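Local coordinates for protein histidine acid phosphatase (Bifidobacterium longum subsp. infantis, PDB 6RXG) that probably hydrolyses phosphate groups from inositol polyphosphates such as phytate, and from 2,3-bisphosphoglycerate, as a histidine acid phosphatase of the MINPP1 subfamily, at residues F349-D354 and V430-N435; V239-A244 and S304-A309; K36-I41 and Q466-I471. The protein carries 1 engineered substitution. One frame throughout, in Å; residues are numbered along the deposited sequence.

Contact 1: residues F349-D354 and V430-N435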
ATOM      1  N   PHE B 349      18.528   1.022  -2.581  1.00 18.26           N
ATOM      2  CA  PHE B 349      17.753   0.698  -1.378  1.00 16.24           C
ATOM      3  C   PHE B 349      16.299   0.381  -1.729  1.00 16.47           C
ATOM      4  O   PHE B 349      15.686  -0.505  -1.119  1.00 18.46           O
ATOM      5  CB  PHE B 349      17.823   1.861  -0.374  1.00 18.64           C
ATOM      6  CG  PHE B 349      19.225   2.244   0.015  1.00 22.20           C
ATOM      7  CD1 PHE B 349      20.105   1.307   0.491  1.00 27.64           C
ATOM      8  CD2 PHE B 349      19.644   3.558  -0.084  1.00 24.25           C
ATOM      9  CE1 PHE B 349      21.407   1.681   0.848  1.00 27.13           C
ATOM     10  CE2 PHE B 349      20.921   3.927   0.269  1.00 27.63           C
ATOM     11  CZ  PHE B 349      21.798   2.988   0.732  1.00 29.09           C
ATOM     12  N   ALA B 350      15.735   1.101  -2.705  1.00 16.13           N
ATOM     13  CA  ALA B 350      14.396   0.782  -3.194  1.00 16.54           C
ATOM     14  C   ALA B 350      14.334  -0.652  -3.709  1.00 17.73           C
ATOM     15  O   ALA B 350      13.374  -1.388  -3.432  1.00 17.75           O
ATOM     16  CB  ALA B 350      14.000   1.768  -4.295  1.00 15.38           C
ATOM     17  N   TRP B 351      15.361  -1.069  -4.443  1.00 18.12           N
ATOM     18  CA  TRP B 351      15.412  -2.449  -4.917  1.00 19.45           C
ATOM     19  C   TRP B 351      15.435  -3.423  -3.750  1.00 17.91           C
ATOM     20  O   TRP B 351      14.764  -4.456  -3.788  1.00 18.79           O
ATOM     21  CB  TRP B 351      16.636  -2.675  -5.804  1.00 19.79           C
ATOM     22  CG  TRP B 351      16.944  -4.157  -6.057  1.00 17.92           C
ATOM     23  CD1 TRP B 351      16.125  -5.080  -6.638  1.00 17.85           C
ATOM     24  CD2 TRP B 351      18.147  -4.858  -5.722  1.00 21.68           C
ATOM     25  NE1 TRP B 351      16.735  -6.299  -6.679  1.00 18.12           N
ATOM     26  CE2 TRP B 351      17.985  -6.188  -6.134  1.00 20.87           C
ATOM     27  CE3 TRP B 351      19.354  -4.483  -5.120  1.00 23.70           C
ATOM     28  CZ2 TRP B 351      18.972  -7.151  -5.957  1.00 25.19           C
ATOM     29  CZ3 TRP B 351      20.339  -5.451  -4.939  1.00 25.27           C
ATOM     30  CH2 TRP B 351      20.144  -6.759  -5.360  1.00 27.00           C
ATOM     31  N   ALA B 352      16.219  -3.120  -2.710  1.00 20.18           N
ATOM     32  CA  ALA B 352      16.310  -4.033  -1.575  1.00 19.56           C
ATOM     33  C   ALA B 352      14.963  -4.155  -0.864  1.00 20.68           C
ATOM     34  O   ALA B 352      14.570  -5.251  -0.456  1.00 20.51           O
ATOM     35  CB  ALA B 352      17.399  -3.567  -0.607  1.00 19.31           C
ATOM     36  N   LEU B 353      14.237  -3.041  -0.705  1.00 20.13           N
ATOM     37  CA  LEU B 353      12.951  -3.117  -0.021  1.00 19.37           C
ATOM     38  C   LEU B 353      11.890  -3.733  -0.916  1.00 18.61           C
ATOM     39  O   LEU B 353      11.084  -4.554  -0.458  1.00 20.72           O
ATOM     40  CB  LEU B 353      12.529  -1.737   0.465  1.00 23.74           C
ATOM     41  CG  LEU B 353      13.446  -1.176   1.561  1.00 26.16           C
ATOM     42  CD1 LEU B 353      12.802   0.080   2.106  1.00 28.77           C
ATOM     43  CD2 LEU B 353      13.745  -2.150   2.720  1.00 28.73           C
ATOM     44  N   ASP B 354      11.885  -3.366  -2.195  1.00 15.00           N
ATOM     45  CA  ASP B 354      10.955  -3.991  -3.141  1.00 13.82           C
ATOM     46  C   ASP B 354      11.156  -5.506  -3.207  1.00 15.55           C
ATOM     47  O   ASP B 354      10.183  -6.258  -3.334  1.00 16.68           O
ATOM     48  CB  ASP B 354      11.128  -3.399  -4.539  1.00 15.00           C
ATOM     49  CG  ASP B 354      10.424  -2.059  -4.722  1.00 17.46           C
ATOM     50  OD1 ASP B 354       9.645  -1.637  -3.841  1.00 16.12           O
ATOM     51  OD2 ASP B 354      10.647  -1.428  -5.771  1.00 19.11           O
ATOM     52  N   VAL B 430      18.317 -13.795  -9.016  1.00 20.82           N
ATOM     53  CA  VAL B 430      17.232 -13.229  -8.226  1.00 19.64           C
ATOM     54  C   VAL B 430      16.529 -12.090  -8.958  1.00 17.72           C
ATOM     55  O   VAL B 430      16.979 -11.590  -9.990  1.00 19.03           O
ATOM     56  CB  VAL B 430      17.732 -12.736  -6.849  1.00 21.52           C
ATOM     57  CG1 VAL B 430      18.333 -13.902  -6.028  1.00 20.96           C
ATOM     58  CG2 VAL B 430      18.746 -11.592  -7.019  1.00 22.25           C
ATOM     59  N   TYR B 431      15.387 -11.694  -8.412  1.00 17.42           N
ATOM     60  CA  TYR B 431      14.694 -10.474  -8.780  1.00 16.90           C
ATOM     61  C   TYR B 431      15.637  -9.282  -8.794  1.00 17.54           C
ATOM     62  O   TYR B 431      16.342  -9.011  -7.816  1.00 19.66           O
ATOM     63  CB  TYR B 431      13.573 -10.244  -7.771  1.00 15.12           C
ATOM     64  CG  TYR B 431      12.961  -8.868  -7.765  1.00 15.89           C
ATOM     65  CD1 TYR B 431      11.945  -8.526  -8.633  1.00 15.48           C
ATOM     66  CD2 TYR B 431      13.375  -7.926  -6.844  1.00 16.68           C
ATOM     67  CE1 TYR B 431      11.383  -7.266  -8.599  1.00 14.86           C
ATOM     68  CE2 TYR B 431      12.832  -6.687  -6.806  1.00 16.39           C
ATOM     69  CZ  TYR B 431      11.833  -6.347  -7.696  1.00 16.79           C
ATOM     70  OH  TYR B 431      11.271  -5.095  -7.667  1.00 15.49           O
ATOM     71  N   THR B 432      15.633  -8.570  -9.907  1.00 16.90           N
ATOM     72  CA  THR B 432      16.336  -7.304 -10.036  1.00 18.52           C
ATOM     73  C   THR B 432      15.453  -6.339 -10.813  1.00 17.30           C
ATOM     74  O   THR B 432      14.471  -6.726 -11.436  1.00 16.51           O
ATOM     75  CB  THR B 432      17.666  -7.448 -10.775  1.00 18.99           C
ATOM     76  OG1 THR B 432      17.403  -7.786 -12.144  1.00 18.52           O
ATOM     77  CG2 THR B 432      18.552  -8.489 -10.148  1.00 19.21           C
ATOM     78  N   TYR B 433      15.825  -5.067 -10.770  1.00 16.47           N
ATOM     79  CA  TYR B 433      15.155  -4.081 -11.600  1.00 17.00           C
ATOM     80  C   TYR B 433      15.415  -4.307 -13.088  1.00 16.68           C
ATOM     81  O   TYR B 433      14.666  -3.800 -13.931  1.00 19.41           O
ATOM     82  CB  TYR B 433      15.612  -2.695 -11.181  1.00 17.54           C
ATOM     83  CG  TYR B 433      14.933  -2.160  -9.925  1.00 16.89           C
ATOM     84  CD1 TYR B 433      13.944  -2.880  -9.252  1.00 16.63           C
ATOM     85  CD2 TYR B 433      15.290  -0.913  -9.424  1.00 14.69           C
ATOM     86  CE1 TYR B 433      13.310  -2.343  -8.141  1.00 16.16           C
ATOM     87  CE2 TYR B 433      14.681  -0.385  -8.314  1.00 16.47           C
ATOM     88  CZ  TYR B 433      13.687  -1.089  -7.682  1.00 17.35           C
ATOM     89  OH  TYR B 433      13.076  -0.518  -6.593  1.00 18.69           O
ATOM     90  N   GLY B 434      16.453  -5.053 -13.429  1.00 15.91           N
ATOM     91  CA  GLY B 434      16.727  -5.340 -14.820  1.00 17.22           C
ATOM     92  C   GLY B 434      15.936  -6.491 -15.412  1.00 17.13           C
ATOM     93  O   GLY B 434      15.767  -6.557 -16.634  1.00 16.50           O
ATOM     94  N   ASN B 435      15.441  -7.397 -14.568  1.00 16.53           N
ATOM     95  CA  ASN B 435      14.761  -8.589 -15.057  1.00 16.37           C
ATOM     96  C   ASN B 435      13.317  -8.673 -14.600  1.00 15.91           C
ATOM     97  O   ASN B 435      12.690  -9.731 -14.751  1.00 17.29           O
ATOM     98  CB  ASN B 435      15.534  -9.861 -14.660  1.00 16.92           C
ATOM     99  CG  ASN B 435      15.434 -10.216 -13.180  1.00 15.76           C
ATOM    100  OD1 ASN B 435      14.612  -9.681 -12.451  1.00 16.98           O
ATOM    101  ND2 ASN B 435      16.247 -11.183 -12.749  1.00 16.43           N
TER

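Contact 2: residues V239-A244 and S304-A309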
ATOM      1  N   VAL B 239      27.062  -6.747  -2.675  1.00 32.25           N
ATOM      2  CA  VAL B 239      28.169  -5.820  -2.471  1.00 33.88           C
ATOM      3  C   VAL B 239      27.789  -4.396  -2.881  1.00 32.46           C
ATOM      4  O   VAL B 239      28.232  -3.424  -2.257  1.00 30.99           O
ATOM      5  CB  VAL B 239      29.410  -6.327  -3.227  1.00 37.39           C
ATOM      6  CG1 VAL B 239      29.249  -6.134  -4.721  1.00 39.76           C
ATOM      7  CG2 VAL B 239      30.646  -5.627  -2.711  1.00 40.69           C
ATOM      8  N   ASP B 240      26.967  -4.245  -3.920  1.00 32.02           N
ATOM      9  CA  ASP B 240      26.613  -2.910  -4.388  1.00 31.22           C
ATOM     10  C   ASP B 240      25.680  -2.190  -3.417  1.00 28.48           C
ATOM     11  O   ASP B 240      25.679  -0.958  -3.370  1.00 27.76           O
ATOM     12  CB  ASP B 240      25.978  -2.989  -5.779  1.00 34.09           C
ATOM     13  CG  ASP B 240      27.008  -3.148  -6.885  1.00 38.57           C
ATOM     14  OD1 ASP B 240      28.203  -3.320  -6.581  1.00 41.46           O
ATOM     15  OD2 ASP B 240      26.610  -3.113  -8.061  1.00 39.04           O
ATOM     16  N   VAL B 241      24.875  -2.920  -2.649  1.00 25.02           N
ATOM     17  CA  VAL B 241      24.102  -2.263  -1.602  1.00 24.33           C
ATOM     18  C   VAL B 241      25.043  -1.733  -0.525  1.00 23.69           C
ATOM     19  O   VAL B 241      24.829  -0.648   0.026  1.00 22.92           O
ATOM     20  CB  VAL B 241      23.050  -3.222  -1.023  1.00 24.54           C
ATOM     21  CG1 VAL B 241      22.324  -2.596   0.185  1.00 24.35           C
ATOM     22  CG2 VAL B 241      22.037  -3.588  -2.107  1.00 26.90           C
ATOM     23  N   LYS B 242      26.114  -2.474  -0.236  1.00 24.14           N
ATOM     24  CA  LYS B 242      27.059  -2.018   0.770  1.00 26.38           C
ATOM     25  C   LYS B 242      27.855  -0.822   0.267  1.00 22.93           C
ATOM     26  O   LYS B 242      28.100   0.123   1.023  1.00 21.18           O
ATOM     27  CB  LYS B 242      27.995  -3.158   1.180  1.00 30.55           C
ATOM     28  CG  LYS B 242      28.922  -2.824   2.340  1.00 39.20           C
ATOM     29  CD  LYS B 242      28.215  -1.902   3.336  1.00 42.28           C
ATOM     30  CE  LYS B 242      28.830  -1.868   4.693  1.00 38.05           C
ATOM     31  NZ  LYS B 242      27.728  -2.002   5.704  1.00 27.43           N
ATOM     32  N   ARG B 243      28.257  -0.845  -1.006  1.00 22.41           N
ATOM     33  CA  ARG B 243      28.914   0.321  -1.591  1.00 22.87           C
ATOM     34  C   ARG B 243      27.990   1.526  -1.545  1.00 21.95           C
ATOM     35  O   ARG B 243      28.414   2.625  -1.186  1.00 21.93           O
ATOM     36  CB  ARG B 243      29.350   0.027  -3.036  1.00 26.62           C
ATOM     37  CG  ARG B 243      30.527  -0.934  -3.134  0.83 31.27           C
ATOM     38  CD  ARG B 243      30.713  -1.497  -4.547  1.00 35.08           C
ATOM     39  NE  ARG B 243      30.956  -0.473  -5.565  0.76 39.28           N
ATOM     40  CZ  ARG B 243      30.819  -0.668  -6.878  0.52 42.86           C
ATOM     41  NH1 ARG B 243      31.073   0.319  -7.731  1.00 42.92           N
ATOM     42  NH2 ARG B 243      30.426  -1.847  -7.351  0.90 45.56           N
ATOM     43  N   ALA B 244      26.706   1.325  -1.866  1.00 20.78           N
ATOM     44  CA  ALA B 244      25.757   2.438  -1.859  1.00 19.19           C
ATOM     45  C   ALA B 244      25.568   2.994  -0.459  1.00 17.80           C
ATOM     46  O   ALA B 244      25.339   4.199  -0.295  1.00 17.48           O
ATOM     47  CB  ALA B 244      24.406   1.994  -2.416  1.00 21.58           C
ATOM     48  N   SER B 304      26.275  -1.024  11.421  1.00 17.10           N
ATOM     49  CA  SER B 304      26.939  -1.067  10.134  1.00 19.38           C
ATOM     50  C   SER B 304      26.505   0.136   9.318  1.00 18.89           C
ATOM     51  O   SER B 304      25.466   0.757   9.577  1.00 19.73           O
ATOM     52  CB  SER B 304      26.615  -2.350   9.365  1.00 21.37           C
ATOM     53  OG  SER B 304      25.270  -2.338   8.948  1.00 23.17           O
ATOM     54  N   GLU B 305      27.316   0.436   8.307  1.00 18.13           N
ATOM     55  CA  GLU B 305      26.926   1.432   7.317  1.00 18.75           C
ATOM     56  C   GLU B 305      25.587   1.087   6.686  1.00 17.73           C
ATOM     57  O   GLU B 305      24.763   1.968   6.442  1.00 16.94           O
ATOM     58  CB  GLU B 305      28.019   1.547   6.246  1.00 18.78           C
ATOM     59  CG  GLU B 305      29.286   2.197   6.729  1.00 20.83           C
ATOM     60  CD  GLU B 305      30.325   2.369   5.626  1.00 24.79           C
ATOM     61  OE1 GLU B 305      30.597   1.398   4.894  1.00 24.59           O
ATOM     62  OE2 GLU B 305      30.881   3.480   5.510  1.00 27.75           O
ATOM     63  N   TYR B 306      25.357  -0.193   6.406  1.00 18.38           N
ATOM     64  CA  TYR B 306      24.088  -0.582   5.811  1.00 19.31           C
ATOM     65  C   TYR B 306      22.933  -0.156   6.709  1.00 18.77           C
ATOM     66  O   TYR B 306      21.960   0.455   6.241  1.00 17.93           O
ATOM     67  CB  TYR B 306      24.067  -2.090   5.581  1.00 20.61           C
ATOM     68  CG  TYR B 306      22.697  -2.580   5.208  1.00 23.22           C
ATOM     69  CD1 TYR B 306      22.279  -2.588   3.881  1.00 26.50           C
ATOM     70  CD2 TYR B 306      21.819  -3.003   6.171  1.00 23.93           C
ATOM     71  CE1 TYR B 306      21.007  -3.022   3.529  1.00 30.93           C
ATOM     72  CE2 TYR B 306      20.533  -3.458   5.823  1.00 27.22           C
ATOM     73  CZ  TYR B 306      20.145  -3.465   4.510  1.00 30.91           C
ATOM     74  OH  TYR B 306      18.868  -3.896   4.198  1.00 35.28           O
ATOM     75  N   ASP B 307      23.051  -0.428   8.012  1.00 17.09           N
ATOM     76  CA  ASP B 307      21.998  -0.039   8.946  1.00 18.51           C
ATOM     77  C   ASP B 307      21.718   1.453   8.859  1.00 18.42           C
ATOM     78  O   ASP B 307      20.560   1.881   8.721  1.00 16.05           O
ATOM     79  CB  ASP B 307      22.386  -0.409  10.376  1.00 18.05           C
ATOM     80  CG  ASP B 307      22.390  -1.883  10.608  1.00 20.74           C
ATOM     81  OD1 ASP B 307      21.782  -2.597   9.778  1.00 24.34           O
ATOM     82  OD2 ASP B 307      22.992  -2.308  11.615  1.00 22.48           O
ATOM     83  N   ALA B 308      22.771   2.265   8.951  1.00 19.26           N
ATOM     84  CA  ALA B 308      22.575   3.706   9.032  1.00 18.35           C
ATOM     85  C   ALA B 308      22.033   4.248   7.725  1.00 15.88           C
ATOM     86  O   ALA B 308      21.088   5.050   7.721  1.00 17.28           O
ATOM     87  CB  ALA B 308      23.883   4.401   9.395  1.00 17.95           C
ATOM     88  N   ALA B 309      22.553   3.741   6.607  1.00 14.89           N
ATOM     89  CA  ALA B 309      22.113   4.227   5.309  1.00 15.61           C
ATOM     90  C   ALA B 309      20.674   3.816   5.037  1.00 17.43           C
ATOM     91  O   ALA B 309      19.888   4.610   4.524  1.00 15.86           O
ATOM     92  CB  ALA B 309      23.039   3.707   4.208  1.00 14.93           C
TER
HETATM   93  O   HOH W   1      29.659  -1.182   7.942  1.00 26.35           O

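Contact 3: residues K36-I41 and Q466-I471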
ATOM      1  N   LYS B  36     -23.589   1.754 -26.131  1.00 27.39           N
ATOM      2  CA  LYS B  36     -24.956   2.250 -26.187  1.00 31.23           C
ATOM      3  C   LYS B  36     -25.924   1.251 -25.569  1.00 28.32           C
ATOM      4  O   LYS B  36     -25.835   0.043 -25.799  1.00 28.31           O
ATOM      5  CB  LYS B  36     -25.354   2.528 -27.643  1.00 37.54           C
ATOM      6  CG  LYS B  36     -25.409   1.287 -28.533  1.00 45.17           C
ATOM      7  CD  LYS B  36     -26.839   0.750 -28.666  1.00 49.95           C
ATOM      8  CE  LYS B  36     -26.910  -0.596 -29.394  1.00 50.27           C
ATOM      9  NZ  LYS B  36     -28.204  -1.263 -29.134  1.00 50.75           N
ATOM     10  N   GLY B  37     -26.854   1.768 -24.782  1.00 25.98           N
ATOM     11  CA  GLY B  37     -27.838   0.936 -24.126  1.00 26.65           C
ATOM     12  C   GLY B  37     -27.462   0.502 -22.727  1.00 25.71           C
ATOM     13  O   GLY B  37     -28.317  -0.028 -22.005  1.00 26.60           O
ATOM     14  N   TYR B  38     -26.213   0.680 -22.321  1.00 23.51           N
ATOM     15  CA  TYR B  38     -25.775   0.219 -21.014  1.00 21.60           C
ATOM     16  C   TYR B  38     -25.726   1.382 -20.035  1.00 23.36           C
ATOM     17  O   TYR B  38     -25.290   2.494 -20.380  1.00 24.76           O
ATOM     18  CB  TYR B  38     -24.410  -0.470 -21.107  1.00 21.51           C
ATOM     19  CG  TYR B  38     -24.457  -1.815 -21.806  1.00 19.64           C
ATOM     20  CD1 TYR B  38     -24.595  -1.912 -23.186  1.00 19.53           C
ATOM     21  CD2 TYR B  38     -24.357  -2.994 -21.081  1.00 18.26           C
ATOM     22  CE1 TYR B  38     -24.643  -3.157 -23.815  1.00 19.80           C
ATOM     23  CE2 TYR B  38     -24.395  -4.228 -21.696  1.00 19.77           C
ATOM     24  CZ  TYR B  38     -24.541  -4.306 -23.063  1.00 21.47           C
ATOM     25  OH  TYR B  38     -24.588  -5.531 -23.682  1.00 20.59           O
ATOM     26  N   GLY B  39     -26.209   1.128 -18.817  1.00 21.62           N
ATOM     27  CA  GLY B  39     -26.183   2.115 -17.772  1.00 21.23           C
ATOM     28  C   GLY B  39     -25.607   1.517 -16.498  1.00 19.52           C
ATOM     29  O   GLY B  39     -25.545   0.308 -16.340  1.00 19.41           O
ATOM     30  N   PRO B  40     -25.164   2.359 -15.577  1.00 21.46           N
ATOM     31  CA  PRO B  40     -24.471   1.854 -14.381  1.00 22.47           C
ATOM     32  C   PRO B  40     -25.416   1.153 -13.413  1.00 21.93           C
ATOM     33  O   PRO B  40     -26.545   1.598 -13.195  1.00 21.68           O
ATOM     34  CB  PRO B  40     -23.899   3.129 -13.753  1.00 24.00           C
ATOM     35  CG  PRO B  40     -24.881   4.185 -14.149  1.00 21.70           C
ATOM     36  CD  PRO B  40     -25.312   3.825 -15.558  1.00 23.01           C
ATOM     37  N   ILE B  41     -24.918   0.082 -12.786  1.00 20.74           N
ATOM     38  CA  ILE B  41     -25.658  -0.597 -11.730  1.00 19.49           C
ATOM     39  C   ILE B  41     -24.859  -0.808 -10.460  1.00 19.11           C
ATOM     40  O   ILE B  41     -25.472  -1.072  -9.417  1.00 19.25           O
ATOM     41  CB  ILE B  41     -26.220  -1.954 -12.224  1.00 21.13           C
ATOM     42  CG1 ILE B  41     -25.084  -2.907 -12.604  1.00 21.87           C
ATOM     43  CG2 ILE B  41     -27.134  -1.751 -13.417  1.00 24.03           C
ATOM     44  CD1 ILE B  41     -25.575  -4.360 -12.822  1.00 25.48           C
ATOM     45  N   GLN B 466     -32.103 -15.444 -21.188  1.00 67.27           N
ATOM     46  CA  GLN B 466     -31.963 -14.564 -20.042  1.00 62.47           C
ATOM     47  C   GLN B 466     -31.445 -13.202 -20.471  1.00 54.00           C
ATOM     48  O   GLN B 466     -30.792 -13.051 -21.508  1.00 58.24           O
ATOM     49  CB  GLN B 466     -31.019 -15.163 -18.991  1.00 64.72           C
ATOM     50  CG  GLN B 466     -31.005 -14.428 -17.633  1.00 66.16           C
ATOM     51  CD  GLN B 466     -32.023 -14.962 -16.642  1.00 68.38           C
ATOM     52  OE1 GLN B 466     -32.721 -15.941 -16.909  1.00 69.67           O
ATOM     53  NE2 GLN B 466     -32.106 -14.321 -15.481  1.00 68.81           N
ATOM     54  N   ARG B 467     -31.833 -12.204 -19.690  1.00 39.83           N
ATOM     55  CA  ARG B 467     -31.231 -10.881 -19.577  1.00 32.79           C
ATOM     56  C   ARG B 467     -29.862 -10.736 -20.224  1.00 27.54           C
ATOM     57  O   ARG B 467     -29.139 -11.723 -20.389  1.00 27.18           O
ATOM     58  CB  ARG B 467     -31.119 -10.540 -18.091  1.00 31.62           C
ATOM     59  CG  ARG B 467     -32.460 -10.482 -17.394  1.00 34.41           C
ATOM     60  CD  ARG B 467     -32.331 -10.705 -15.921  1.00 34.86           C
ATOM     61  NE  ARG B 467     -31.401  -9.760 -15.330  0.73 34.26           N
ATOM     62  CZ  ARG B 467     -31.061  -9.755 -14.050  0.63 34.37           C
ATOM     63  NH1 ARG B 467     -31.593 -10.643 -13.227  1.00 34.40           N
ATOM     64  NH2 ARG B 467     -30.191  -8.859 -13.595  1.00 34.54           N
ATOM     65  N   TYR B 468     -29.489  -9.500 -20.555  1.00 23.95           N
ATOM     66  CA  TYR B 468     -28.146  -9.228 -21.047  1.00 25.22           C
ATOM     67  C   TYR B 468     -27.140  -9.353 -19.913  1.00 23.59           C
ATOM     68  O   TYR B 468     -27.427  -9.028 -18.757  1.00 24.96           O
ATOM     69  CB  TYR B 468     -28.044  -7.825 -21.640  1.00 26.47           C
ATOM     70  CG  TYR B 468     -28.798  -7.644 -22.933  1.00 29.68           C
ATOM     71  CD1 TYR B 468     -28.246  -8.026 -24.148  1.00 33.01           C
ATOM     72  CD2 TYR B 468     -30.063  -7.078 -22.937  1.00 30.50           C
ATOM     73  CE1 TYR B 468     -28.944  -7.853 -25.327  1.00 34.69           C
ATOM     74  CE2 TYR B 468     -30.756  -6.898 -24.105  1.00 32.58           C
ATOM     75  CZ  TYR B 468     -30.199  -7.278 -25.293  1.00 35.40           C
ATOM     76  OH  TYR B 468     -30.940  -7.084 -26.438  1.00 38.72           O
ATOM     77  N   THR B 469     -25.946  -9.794 -20.259  1.00 23.93           N
ATOM     78  CA  THR B 469     -24.898  -9.956 -19.265  1.00 25.01           C
ATOM     79  C   THR B 469     -24.377  -8.595 -18.831  1.00 23.37           C
ATOM     80  O   THR B 469     -24.107  -7.749 -19.688  1.00 24.13           O
ATOM     81  CB  THR B 469     -23.748 -10.777 -19.842  1.00 24.51           C
ATOM     82  OG1 THR B 469     -24.276 -11.967 -20.432  1.00 26.58           O
ATOM     83  CG2 THR B 469     -22.787 -11.159 -18.754  1.00 22.77           C
ATOM     84  N   PRO B 470     -24.174  -8.361 -17.532  1.00 23.74           N
ATOM     85  CA  PRO B 470     -23.502  -7.129 -17.094  1.00 20.05           C
ATOM     86  C   PRO B 470     -22.077  -7.064 -17.622  1.00 17.30           C
ATOM     87  O   PRO B 470     -21.449  -8.083 -17.917  1.00 17.57           O
ATOM     88  CB  PRO B 470     -23.516  -7.228 -15.558  1.00 21.64           C
ATOM     89  CG  PRO B 470     -24.501  -8.353 -15.229  1.00 25.17           C
ATOM     90  CD  PRO B 470     -24.531  -9.246 -16.401  1.00 25.64           C
ATOM     91  N   ILE B 471     -21.554  -5.839 -17.708  1.00 16.81           N
ATOM     92  CA  ILE B 471     -20.218  -5.595 -18.247  1.00 17.19           C
ATOM     93  C   ILE B 471     -19.430  -4.764 -17.247  1.00 16.65           C
ATOM     94  O   ILE B 471     -20.006  -3.989 -16.471  1.00 17.84           O
ATOM     95  CB  ILE B 471     -20.259  -4.905 -19.630  1.00 17.55           C
ATOM     96  CG1 ILE B 471     -20.946  -3.529 -19.553  1.00 18.21           C
ATOM     97  CG2 ILE B 471     -20.976  -5.825 -20.665  1.00 18.39           C
ATOM     98  CD1 ILE B 471     -20.857  -2.718 -20.803  1.00 18.48           C
TER
HETATM   99  O   HOH W   2     -24.221  -7.597 -22.401  1.00 25.06           O

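Contact 1: residues F349-D354 and V430-N435
Trp-351 meets two tyrosines of the 430-435 loop, each in a different way. With CG anti to the backbone N (chi1 166°), the indole swings off its helix toward the loop and points its N-H at a backbone carbonyl: NE1 of Trp-351 donates to O of Tyr-431 at 3.0 Å. The oxygen lies in the indole plane, although the donor stands above the carbonyl plane. Against Tyr-433 the geometry is a T-shaped stack, the edge of the five-membered ring turned to the tyrosine face with the planes 69° apart. Trp-351 CB adds a CH-pi contact over that face, 3.9 Å from the ring centroid of Tyr-433. The ring of Tyr-431 is nearly parallel to the indole but slid so far that they barely overlap, and CE2 of Tyr-431 touches CD1 of Trp-351 at 3.7 Å. One helical turn on, OH of Tyr-433 donates to OD2 of Asp-354 at 2.7 Å, coming from above the carboxylate plane; OD1 of that group is bonded to Ser-15 OG. The hydroxyl of Tyr-431 goes to Trp-438 O instead. This aromatic cluster thus fastens an irregular loop to helix 343-361, which also packs on helix 226-236, through Trp-351 on Ile-235, and on helix 305-321, through Ala-350 on Tyr-313.

Contact 2: residues V239-A244 and S304-A309
Two torsions set up this meeting of helices: Val-241 holds CG1 anti to its backbone N (chi1 174°), and Lys-242 does the same with CG (chi1 -174°) before its chain bends at chi2 and chi4. The valine branch thereby arrives at the rim of the Tyr-306 ring, in its plane, with CG1 of Val-241 3.6 Å from CE1 of Tyr-306. The lysine chain crosses the side chain of Glu-305 at about a right angle, and NZ of Lys-242 comes to 3.1 Å from N of Tyr-306, two donors facing each other without a hydrogen bond. Here the principle of helix capping is plain. Ser-304 is the N-cap, its OG accepting from Asp-307 N at 3.1 Å, while N of Glu-305 donates to a water at 2.9 Å that also accepts from Lys-242 NZ at 3.1 Å. An ammonium beside a helix N-terminus is probably disfavoured, and OE1 of Glu-305, 4.5 Å from Lys-242 NZ, may offset part of this. Were Lys-242 replaced by an alanine, that water would probably lose its bond from helix 239-249, and a gap would be likely to open beside Glu-305 CB. The axes of the short segments 239-244 and 305-309 approach to 9.3 Å and cross at 65°. Glu-305 is hydrogen-bonded through OE2 to ND1 of His-246; the two share a zinc site seen for this protein but not occupied at Glu-305 here.

Contact 3: residues K36-I41 and Q466-I471
Tyr-38 buries more surface here than any other residue, and its closest partner is Ile-471. The tyrosine CG stands anti to its own carbonyl carbon (chi1 -71°), which brings the ring to the branched chain of the isoleucine, which it crosses at about a right angle. CD1 of Ile-471 makes the closest approach, 3.5 Å from CD2 of Tyr-38, and CG2 of Ile-471 follows at 3.9 Å from CE2 of the same ring. Ile-471 can offer both branches because its CG1 sits between the backbone N and the carbonyl carbon (chi1 61°), the crowded position. The arrangement illustrates how strands separated by one other in a sheet can touch through their side chains. Strands 38-47 and 471-476 both pair antiparallel with 449-457, Gly-39 and Ile-41 bonding to it from one side and Ile-471 from the other, and the side chains of Tyr-38 and Ile-471 meet across that intervening strand. The mixed sheet belongs to the alpha/beta part of the histidine phosphatase fold, and strand 38-47 leads on to His-49, which is phosphorylated in this crystal, though the contact itself is remote from the annotated sites. At the polar end of the tyrosine a water lies in the ring plane. It is a short 2.5 Å from Tyr-38 OH and donates to O of Thr-469 at 2.7 Å, linking the ring to the loop that leads into strand 471-476. Ile-41 contributes more loosely: its CD1 reaches CB of Pro-470 at 4.5 Å, and both residues also rest on Val-390 of helix 376-390.

Contact 1 is the buried member of the set; contacts 2 and 3 are partly buried and lie on opposite sides of the chain's centre. Contacts 1 and 2 share one helical region: Phe-349 packs on Ala-309 and Trp-351 on Val-241, so helix 343-361 touches both helices of contact 2. Contact 3 stands apart, at the starts of two strands of the sheet, about 32 Å from contact 1 between nearest atoms. The chemistry follows the setting. Buried contact 1 uses direct hydrogen bonds and an edge-to-face aromatic pair, whereas contacts 2 and 3 each combine an apolar touch on a tyrosine with a bridging water, one at a helix start and the other beside a strand.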